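Local coordinates for beta-galactosidase (PDB 4CU9), which appears to serve as a carbohydrate-binding module of a pneumococcal beta-galactosidase, probably recognising galactose-containing sugars, at residues Q18-A23 and H124-P129; L98-Y103 and V151-V156; E130-V135 and A160-M165. One frame throughout, in Å; residues are numbered along the deposited sequence.

Overall arrangement
All three contacts lie in one beta-sandwich domain of the galactose-binding type and reach the same mixed sheet. Contact 1 joins strand 18-21 to the loop between helix 117-120 and strand 132-139. Contacts 2 and 3 lie on neighbouring strands, 97-103 pairing antiparallel with both 132-139 and 160-166; their centres are about 8 Å apart. Contact 1 is centred about 10 Å from contact 3 and about 16 Å from contact 2. Along the chain, contact 1 closes before contact 3 opens, whereas the segments of contact 2 alternate with those of each of the others. F20, F126, W132 and Y103 form one aromatic cluster, which brings strand 18-21 against later parts of the chain.

Contact 1: residues Q18-A23 and H124-P129; sequences QAFASA and HPFNNP
F20 and F126 make the whole of this buried contact, and the loop that carries F126 sets it up from H124 onward. H124 turns its imidazole back on its own loop. ND1 accepts a hydrogen bond from the backbone N of F126 at 3.1 Å, with the donor tilted about 20° from the ring plane, while NE2 is bonded to the carbonyl of E109, and the ring is thereby fixed in rotation. P125 lays its CD over one face of that imidazole and opens a short 3-10 segment. H124 CE1 sits 3.5 Å above one face of the F126 ring, toward the rim, and F20 approaches obliquely from the other side. There F126 CE2 stands over the centre of the F20 ring, and the nearest atoms are F20 CE2 and F126 CD2 at 3.6 Å. The planes meet at 49° with centroids 4.6 Å apart. The F20 side comes from a strand of the galactose-binding-domain beta-sandwich; its CG lies between backbone N and carbonyl carbon (chi1 70°), and the side chain also packs on I67 and Y117. N127 closes the 3-10 turn, its N bonded to H124 O at 2.9 Å, and its amide reaches S122 O and Q118 NE2. N128 OD1 then accepts a bond from the backbone N of E130, an Asx turn that leads through P129 toward strand 132-139.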
loop_
_atom_site.group_PDB
_atom_site.type_symbol
_atom_site.label_atom_id
_atom_site.label_comp_id
_atom_site.label_asym_id
_atom_site.label_seq_id
_atom_site.Cartn_x
_atom_site.Cartn_y
_atom_site.Cartn_z
ATOM N N GLN A 18 -1.137 -9.842 4.735
ATOM C CA GLN A 18 0.021 -9.736 3.848
ATOM C C GLN A 18 0.038 -8.411 3.099
ATOM O O GLN A 18 -0.893 -8.117 2.338
ATOM C CB GLN A 18 0.004 -10.887 2.831
ATOM C CG GLN A 18 1.167 -10.842 1.861
ATOM C CD GLN A 18 2.517 -10.988 2.580
ATOM O OE1 GLN A 18 2.785 -12.022 3.176
ATOM N NE2 GLN A 18 3.329 -9.941 2.576
ATOM N N ALA A 19 1.100 -7.624 3.320
ATOM C CA ALA A 19 1.248 -6.371 2.645
ATOM C C ALA A 19 1.710 -6.677 1.236
ATOM O O ALA A 19 2.337 -7.707 0.985
ATOM C CB ALA A 19 2.240 -5.476 3.358
ATOM N N PHE A 20 1.309 -5.829 0.304
ATOM C CA PHE A 20 1.733 -5.968 -1.103
ATOM C C PHE A 20 1.942 -4.633 -1.749
ATOM O O PHE A 20 1.328 -3.606 -1.328
ATOM C CB PHE A 20 0.764 -6.846 -1.918
ATOM C CG PHE A 20 -0.553 -6.185 -2.159
ATOM C CD1 PHE A 20 -1.548 -6.269 -1.221
ATOM C CD2 PHE A 20 -0.720 -5.402 -3.269
ATOM C CE1 PHE A 20 -2.761 -5.607 -1.446
ATOM C CE2 PHE A 20 -1.904 -4.729 -3.489
ATOM C CZ PHE A 20 -2.909 -4.833 -2.569
ATOM N N ALA A 21 2.719 -4.640 -2.838
ATOM C CA ALA A 21 2.916 -3.465 -3.659
ATOM C C ALA A 21 3.143 -3.755 -5.142
ATOM O O ALA A 21 3.654 -4.809 -5.508
ATOM C CB ALA A 21 4.036 -2.590 -3.110
ATOM N N SER A 22 2.717 -2.823 -5.978
ATOM C CA SER A 22 3.000 -2.899 -7.412
ATOM C C SER A 22 4.509 -2.895 -7.709
ATOM O O SER A 22 4.946 -3.561 -8.662
ATOM C CB SER A 22 2.287 -1.775 -8.167
ATOM O OG SER A 22 2.687 -0.485 -7.770
ATOM N N ALA A 23 5.254 -2.089 -6.954
ATOM C CA ALA A 23 6.716 -2.033 -7.043
ATOM C C ALA A 23 7.358 -1.718 -5.704
ATOM O O ALA A 23 6.763 -1.039 -4.897
ATOM C CB ALA A 23 7.156 -0.981 -8.039
ATOM N N HIS A 124 -1.028 -11.547 -12.444
ATOM C CA HIS A 124 -1.826 -11.590 -11.222
ATOM C C HIS A 124 -3.032 -10.624 -11.355
ATOM O O HIS A 124 -2.901 -9.518 -11.886
ATOM C CB HIS A 124 -0.993 -11.225 -9.999
ATOM C CG HIS A 124 -1.662 -11.563 -8.698
ATOM N ND1 HIS A 124 -2.598 -10.754 -8.089
ATOM C CD2 HIS A 124 -1.601 -12.693 -7.948
ATOM C CE1 HIS A 124 -3.029 -11.343 -6.984
ATOM N NE2 HIS A 124 -2.440 -12.524 -6.883
ATOM N N PRO A 125 -4.206 -11.020 -10.876
ATOM C CA PRO A 125 -5.378 -10.105 -11.041
ATOM C C PRO A 125 -5.261 -8.720 -10.392
ATOM O O PRO A 125 -5.952 -7.809 -10.792
ATOM C CB PRO A 125 -6.550 -10.931 -10.491
ATOM C CG PRO A 125 -5.927 -11.985 -9.652
ATOM C CD PRO A 125 -4.597 -12.293 -10.261
ATOM N N PHE A 126 -4.347 -8.558 -9.425
ATOM C CA PHE A 126 -4.057 -7.275 -8.831
ATOM C C PHE A 126 -3.562 -6.277 -9.873
ATOM O O PHE A 126 -3.769 -5.079 -9.716
ATOM C CB PHE A 126 -3.029 -7.379 -7.703
ATOM C CG PHE A 126 -3.599 -7.839 -6.403
ATOM C CD1 PHE A 126 -4.873 -8.404 -6.301
ATOM C CD2 PHE A 126 -2.853 -7.710 -5.276
ATOM C CE1 PHE A 126 -5.366 -8.797 -5.062
ATOM C CE2 PHE A 126 -3.315 -8.126 -4.051
ATOM C CZ PHE A 126 -4.584 -8.640 -3.930
ATOM N N ASN A 127 -3.013 -6.763 -10.972
ATOM C CA ASN A 127 -2.442 -5.902 -11.954
ATOM C C ASN A 127 -3.443 -5.369 -12.984
ATOM O O ASN A 127 -3.081 -4.544 -13.820
ATOM C CB ASN A 127 -1.262 -6.609 -12.623
ATOM C CG ASN A 127 -0.324 -5.658 -13.323
ATOM O OD1 ASN A 127 -0.018 -4.587 -12.819
ATOM N ND2 ASN A 127 0.143 -6.048 -14.503
ATOM N N ASN A 128 -4.709 -5.757 -12.873
ATOM C CA ASN A 128 -5.728 -5.291 -13.759
ATOM C C ASN A 128 -6.540 -4.191 -13.063
ATOM O O ASN A 128 -7.220 -4.471 -12.088
ATOM C CB ASN A 128 -6.638 -6.457 -14.154
ATOM C CG ASN A 128 -7.817 -6.007 -15.037
ATOM O OD1 ASN A 128 -7.981 -4.834 -15.320
ATOM N ND2 ASN A 128 -8.627 -6.942 -15.436
ATOM N N PRO A 129 -6.469 -2.940 -13.551
ATOM C CA PRO A 129 -7.120 -1.832 -12.851
ATOM C C PRO A 129 -8.630 -2.006 -12.670
ATOM O O PRO A 129 -9.217 -1.402 -11.757
ATOM C CB PRO A 129 -6.900 -0.636 -13.793
ATOM C CG PRO A 129 -5.773 -1.024 -14.666
ATOM C CD PRO A 129 -5.775 -2.495 -14.779
#

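Contact 2: residues L98-Y103 and V151-V156; sequences LVLERY and VTFKAV
L100 meets F153 methyl-on-face, and R102 crosses V156 with its aliphatic part: two side-chain pairs joining strands that are not direct neighbours in this galactose-binding-type beta-sandwich. Both strands pair antiparallel with 132-139; their touching pieces, 100-102 and 153-156, run in nearly the same direction, 11° apart, and the CA atoms of L100 and F153 are separated by 9.4 Å. Side chains alone bridge that distance. CG of L100 stands anti to the backbone N (chi1 179°), and the second torsion then turns CD2, not CD1, onto the F153 ring. CD2 stands 3.6 Å from the ring centroid and 17° off the normal, a CH-pi contact displaced toward the CD1 and CE1 side. The two side chains cross at about a right angle. L100 also packs on V135 and W163, and F153 on V79 and A82, so this end of the contact is buried. R102 and V156 meet nearer the surface. The arginine chain is extended from CG to NE, and its CD comes within 3.8 Å of V156 CB and touches the isopropyl group at an oblique angle; the guanidinium carries on past CG1. E101, between L100 and R102 in sequence, takes its carboxylate to the other side of the strand, to salt bridges with R162 and R164. Back at the buried end, V151 CG1 lies at the edge of the F153 ring, in its plane.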
loop_
_atom_site.group_PDB
_atom_site.type_symbol
_atom_site.label_atom_id
_atom_site.label_comp_id
_atom_site.label_asym_id
_atom_site.label_seq_id
_atom_site.Cartn_x
_atom_site.Cartn_y
_atom_site.Cartn_z
ATOM N N LEU A 98 -3.733 10.383 -3.905
ATOM C CA LEU A 98 -3.987 9.230 -3.012
ATOM C C LEU A 98 -5.427 8.793 -3.298
ATOM O O LEU A 98 -6.365 9.576 -3.072
ATOM C CB LEU A 98 -3.826 9.727 -1.532
ATOM C CG LEU A 98 -3.959 8.793 -0.350
ATOM C CD1 LEU A 98 -2.864 7.729 -0.315
ATOM C CD2 LEU A 98 -3.952 9.518 0.975
ATOM N N VAL A 99 -5.622 7.594 -3.844
ATOM C CA VAL A 99 -6.969 7.033 -4.070
ATOM C C VAL A 99 -7.089 5.742 -3.274
ATOM O O VAL A 99 -6.183 4.845 -3.359
ATOM C CB VAL A 99 -7.219 6.694 -5.554
ATOM C CG1 VAL A 99 -8.574 6.046 -5.743
ATOM C CG2 VAL A 99 -7.059 7.943 -6.411
ATOM N N LEU A 100 -8.149 5.631 -2.488
ATOM C CA LEU A 100 -8.440 4.382 -1.767
ATOM C C LEU A 100 -9.239 3.458 -2.666
ATOM O O LEU A 100 -10.260 3.843 -3.217
ATOM C CB LEU A 100 -9.235 4.648 -0.481
ATOM C CG LEU A 100 -9.644 3.449 0.388
ATOM C CD1 LEU A 100 -8.422 2.711 0.922
ATOM C CD2 LEU A 100 -10.496 3.921 1.556
ATOM N N GLU A 101 -8.852 2.196 -2.723
ATOM C CA GLU A 101 -9.567 1.213 -3.493
ATOM C C GLU A 101 -9.752 -0.106 -2.785
ATOM O O GLU A 101 -8.903 -0.577 -2.014
ATOM C CB GLU A 101 -8.864 0.950 -4.832
ATOM C CG GLU A 101 -8.769 2.178 -5.710
ATOM C CD GLU A 101 -7.999 1.969 -7.001
ATOM O OE1 GLU A 101 -6.998 1.217 -6.991
ATOM O OE2 GLU A 101 -8.417 2.574 -8.027
ATOM N N ARG A 102 -10.886 -0.731 -3.087
ATOM C CA ARG A 102 -11.190 -2.060 -2.575
ATOM C C ARG A 102 -11.142 -3.068 -3.712
ATOM O O ARG A 102 -11.517 -2.764 -4.835
ATOM C CB ARG A 102 -12.564 -2.079 -1.887
ATOM C CG ARG A 102 -13.735 -1.773 -2.799
ATOM C CD ARG A 102 -15.034 -1.694 -1.997
ATOM N NE ARG A 102 -16.184 -1.268 -2.797
ATOM C CZ ARG A 102 -17.018 -2.085 -3.429
ATOM N NH1 ARG A 102 -16.848 -3.389 -3.389
ATOM N NH2 ARG A 102 -18.045 -1.583 -4.099
ATOM N N TYR A 103 -10.679 -4.279 -3.419
ATOM C CA TYR A 103 -10.556 -5.294 -4.439
ATOM C C TYR A 103 -11.946 -5.825 -4.808
ATOM O O TYR A 103 -12.718 -6.164 -3.936
ATOM C CB TYR A 103 -9.631 -6.412 -3.980
ATOM C CG TYR A 103 -9.411 -7.462 -5.024
ATOM C CD1 TYR A 103 -8.652 -7.177 -6.161
ATOM C CD2 TYR A 103 -9.975 -8.741 -4.897
ATOM C CE1 TYR A 103 -8.467 -8.142 -7.131
ATOM C CE2 TYR A 103 -9.802 -9.699 -5.883
ATOM C CZ TYR A 103 -9.037 -9.390 -6.986
ATOM O OH TYR A 103 -8.818 -10.332 -7.975
ATOM N N VAL A 151 -7.971 8.036 8.519
ATOM C CA VAL A 151 -8.913 8.097 7.414
ATOM C C VAL A 151 -10.181 7.343 7.758
ATOM O O VAL A 151 -10.121 6.289 8.362
ATOM C CB VAL A 151 -8.278 7.446 6.155
ATOM C CG1 VAL A 151 -9.308 7.132 5.072
ATOM C CG2 VAL A 151 -7.115 8.250 5.598
ATOM N N THR A 152 -11.341 7.901 7.375
ATOM C CA THR A 152 -12.606 7.206 7.481
ATOM C C THR A 152 -13.274 7.087 6.126
ATOM O O THR A 152 -13.070 7.887 5.201
ATOM C CB THR A 152 -13.588 7.939 8.426
ATOM O OG1 THR A 152 -13.680 9.305 8.018
ATOM C CG2 THR A 152 -13.101 7.918 9.806
ATOM N N PHE A 153 -14.091 6.063 6.007
ATOM C CA PHE A 153 -14.905 5.861 4.850
ATOM C C PHE A 153 -16.150 5.063 5.211
ATOM O O PHE A 153 -16.229 4.483 6.280
ATOM C CB PHE A 153 -14.104 5.226 3.700
ATOM C CG PHE A 153 -13.180 4.090 4.121
ATOM C CD1 PHE A 153 -11.948 4.353 4.682
ATOM C CD2 PHE A 153 -13.581 2.773 3.976
ATOM C CE1 PHE A 153 -11.108 3.314 5.066
ATOM C CE2 PHE A 153 -12.755 1.721 4.339
ATOM C CZ PHE A 153 -11.523 1.994 4.905
ATOM N N LYS A 154 -17.129 5.041 4.315
ATOM C CA LYS A 154 -18.286 4.180 4.505
ATOM C C LYS A 154 -17.819 2.708 4.455
ATOM O O LYS A 154 -16.981 2.324 3.631
ATOM C CB LYS A 154 -19.362 4.491 3.467
ATOM C CG LYS A 154 -20.560 3.561 3.528
ATOM C CD LYS A 154 -21.727 4.092 2.702
ATOM C CE LYS A 154 -22.900 3.129 2.806
ATOM N NZ LYS A 154 -24.201 3.780 2.512
ATOM N N ALA A 155 -18.352 1.902 5.371
ATOM C CA ALA A 155 -17.933 0.528 5.520
ATOM C C ALA A 155 -18.087 -0.277 4.227
ATOM O O ALA A 155 -19.100 -0.183 3.540
ATOM C CB ALA A 155 -18.698 -0.129 6.656
ATOM N N VAL A 156 -17.049 -1.031 3.887
ATOM C CA VAL A 156 -17.054 -1.917 2.746
ATOM C C VAL A 156 -16.505 -3.268 3.184
ATOM O O VAL A 156 -15.751 -3.383 4.166
ATOM C CB VAL A 156 -16.190 -1.376 1.567
ATOM C CG1 VAL A 156 -16.754 -0.056 1.011
ATOM C CG2 VAL A 156 -14.754 -1.154 1.986
#

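Contact 3: residues E130-V135 and A160-M165; sequences ENWEAV and AMRWRM. Unlike the reference sequence in segment 160-165: A160 (reference Val). With EDO (1,2-ethanediol), chain D.
The guanidinium of R162 lies flat on the indole of W132, the planes only 2° apart, and this stack is the tight part of the contact. R162 CZ is 3.4 Å from the centroid of the five-membered ring, over its face, a cation-pi contact. Further back along the extended chain, CD stands over the centre of the six-membered ring at 3.4 Å, so charged group and methylenes share one indole face. NE1 of W132 and NH1 of R162 are both donors and do not bond; W132 NE1 gives instead to F126 O. In the beta-sandwich, strands 132-135 and 160-165 both flank 97-103 and their axes cross at -70°, and the two long side chains meet over strand 97-103. Packing is slacker at the other end of the indole, where A160 CB approaches CH2 only to 4.2 Å. Beyond the guanidinium a 1,2-ethanediol, probably from the crystallisation liquor, occupies the polar side. R162 NH2 reaches its O2 at 2.8 Å in an almost straight bond (175°), whereas NH1 meets O1 at 3.0 Å on a bent path; Y117 OH also bonds to this diol.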
loop_
_atom_site.group_PDB
_atom_site.type_symbol
_atom_site.label_atom_id
_atom_site.label_comp_id
_atom_site.label_asym_id
_atom_site.label_seq_id
_atom_site.Cartn_x
_atom_site.Cartn_y
_atom_site.Cartn_z
ATOM N N GLU A 130 -9.268 -2.773 -13.543
ATOM C CA GLU A 130 -10.745 -2.953 -13.445
ATOM C C GLU A 130 -11.131 -3.813 -12.233
ATOM O O GLU A 130 -12.274 -3.901 -11.884
ATOM C CB GLU A 130 -11.307 -3.603 -14.708
ATOM C CG GLU A 130 -11.277 -2.671 -15.916
ATOM C CD GLU A 130 -12.116 -1.415 -15.717
ATOM O OE1 GLU A 130 -13.310 -1.555 -15.379
ATOM O OE2 GLU A 130 -11.570 -0.297 -15.874
ATOM N N ASN A 131 -10.152 -4.425 -11.583
ATOM C CA ASN A 131 -10.402 -5.238 -10.379
ATOM C C ASN A 131 -10.328 -4.444 -9.077
ATOM O O ASN A 131 -10.338 -5.037 -7.982
ATOM C CB ASN A 131 -9.413 -6.391 -10.344
ATOM C CG ASN A 131 -9.704 -7.444 -11.405
ATOM O OD1 ASN A 131 -10.827 -7.548 -11.875
ATOM N ND2 ASN A 131 -8.677 -8.225 -11.794
ATOM N N TRP A 132 -10.322 -3.114 -9.192
ATOM C CA TRP A 132 -10.196 -2.235 -8.032
ATOM C C TRP A 132 -11.275 -1.145 -8.186
ATOM O O TRP A 132 -11.397 -0.535 -9.259
ATOM C CB TRP A 132 -8.813 -1.618 -7.957
ATOM C CG TRP A 132 -7.722 -2.653 -7.728
ATOM C CD1 TRP A 132 -6.942 -3.212 -8.666
ATOM C CD2 TRP A 132 -7.331 -3.224 -6.490
ATOM N NE1 TRP A 132 -6.050 -4.108 -8.108
ATOM C CE2 TRP A 132 -6.291 -4.157 -6.763
ATOM C CE3 TRP A 132 -7.751 -3.056 -5.168
ATOM C CZ2 TRP A 132 -5.678 -4.870 -5.766
ATOM C CZ3 TRP A 132 -7.151 -3.776 -4.197
ATOM C CH2 TRP A 132 -6.133 -4.672 -4.479
ATOM N N GLU A 133 -11.995 -0.912 -7.104
ATOM C CA GLU A 133 -13.062 0.110 -7.048
ATOM C C GLU A 133 -12.700 1.199 -6.034
ATOM O O GLU A 133 -12.410 0.906 -4.862
ATOM C CB GLU A 133 -14.381 -0.582 -6.685
ATOM C CG GLU A 133 -15.580 0.339 -6.478
ATOM C CD GLU A 133 -16.267 0.761 -7.743
ATOM O OE1 GLU A 133 -15.679 0.615 -8.848
ATOM O OE2 GLU A 133 -17.422 1.250 -7.630
ATOM N N ALA A 134 -12.771 2.456 -6.486
ATOM C CA ALA A 134 -12.496 3.614 -5.650
ATOM C C ALA A 134 -13.469 3.743 -4.479
ATOM O O ALA A 134 -14.690 3.490 -4.610
ATOM C CB ALA A 134 -12.509 4.910 -6.470
ATOM N N VAL A 135 -12.923 4.157 -3.347
ATOM C CA VAL A 135 -13.704 4.329 -2.118
ATOM C C VAL A 135 -13.525 5.789 -1.666
ATOM O O VAL A 135 -12.405 6.214 -1.387
ATOM C CB VAL A 135 -13.281 3.301 -1.047
ATOM C CG1 VAL A 135 -13.938 3.568 0.301
ATOM C CG2 VAL A 135 -13.587 1.874 -1.506
ATOM N N ALA A 160 -9.046 -7.478 0.146
ATOM C CA ALA A 160 -7.817 -6.686 -0.035
ATOM C C ALA A 160 -8.210 -5.238 -0.239
ATOM O O ALA A 160 -9.229 -4.959 -0.885
ATOM C CB ALA A 160 -7.013 -7.159 -1.236
ATOM N N MET A 161 -7.410 -4.337 0.325
ATOM C CA MET A 161 -7.583 -2.883 0.151
ATOM C C MET A 161 -6.236 -2.356 -0.294
ATOM O O MET A 161 -5.215 -2.970 -0.007
ATOM C CB MET A 161 -7.987 -2.214 1.463
ATOM C CG MET A 161 -9.333 -2.687 1.979
ATOM S SD MET A 161 -10.794 -2.107 1.105
ATOM C CE MET A 161 -10.679 -0.351 1.303
ATOM N N ARG A 162 -6.246 -1.271 -1.052
ATOM C CA ARG A 162 -5.022 -0.603 -1.423
ATOM C C ARG A 162 -5.203 0.901 -1.535
ATOM O O ARG A 162 -6.319 1.436 -1.637
ATOM C CB ARG A 162 -4.441 -1.166 -2.741
ATOM C CG ARG A 162 -5.127 -0.682 -3.992
ATOM C CD ARG A 162 -4.555 -1.306 -5.222
ATOM N NE ARG A 162 -5.076 -0.662 -6.401
ATOM C CZ ARG A 162 -4.650 -0.889 -7.632
ATOM N NH1 ARG A 162 -3.676 -1.785 -7.851
ATOM N NH2 ARG A 162 -5.215 -0.237 -8.640
ATOM N N TRP A 163 -4.056 1.564 -1.568
ATOM C CA TRP A 163 -3.981 2.969 -1.907
ATOM C C TRP A 163 -3.235 3.053 -3.226
ATOM O O TRP A 163 -2.073 2.538 -3.360
ATOM C CB TRP A 163 -3.245 3.770 -0.828
ATOM C CG TRP A 163 -3.985 3.888 0.442
ATOM C CD1 TRP A 163 -3.897 3.079 1.500
ATOM C CD2 TRP A 163 -4.998 4.844 0.744
ATOM N NE1 TRP A 163 -4.759 3.481 2.482
ATOM C CE2 TRP A 163 -5.461 4.565 2.035
ATOM C CE3 TRP A 163 -5.554 5.907 0.052
ATOM C CZ2 TRP A 163 -6.424 5.349 2.670
ATOM C CZ3 TRP A 163 -6.538 6.693 0.699
ATOM C CH2 TRP A 163 -6.935 6.395 1.995
ATOM N N ARG A 164 -3.906 3.632 -4.218
ATOM C CA ARG A 164 -3.314 3.895 -5.535
ATOM C C ARG A 164 -2.803 5.323 -5.512
ATOM O O ARG A 164 -3.568 6.278 -5.381
ATOM C CB ARG A 164 -4.305 3.649 -6.660
ATOM C CG ARG A 164 -3.750 3.953 -8.072
ATOM C CD ARG A 164 -4.643 3.338 -9.130
ATOM N NE ARG A 164 -6.000 3.870 -9.109
ATOM C CZ ARG A 164 -6.358 5.071 -9.552
ATOM N NH1 ARG A 164 -5.480 5.913 -10.100
ATOM N NH2 ARG A 164 -7.620 5.437 -9.477
ATOM N N MET A 165 -1.487 5.466 -5.552
ATOM C CA MET A 165 -0.837 6.741 -5.249
ATOM C C MET A 165 0.007 7.246 -6.430
ATOM O O MET A 165 0.367 6.497 -7.340
ATOM C CB MET A 165 0.047 6.563 -4.031
ATOM C CG MET A 165 -0.698 6.148 -2.755
ATOM S SD MET A 165 0.406 5.675 -1.364
ATOM C CE MET A 165 1.001 4.080 -1.866
HETATM C C1 EDO D . -2.019 -1.829 -11.247
HETATM O O1 EDO D . -1.539 -1.692 -9.893
HETATM C C2 EDO D . -3.535 -2.015 -11.394
HETATM O O2 EDO D . -4.198 -0.764 -11.225
#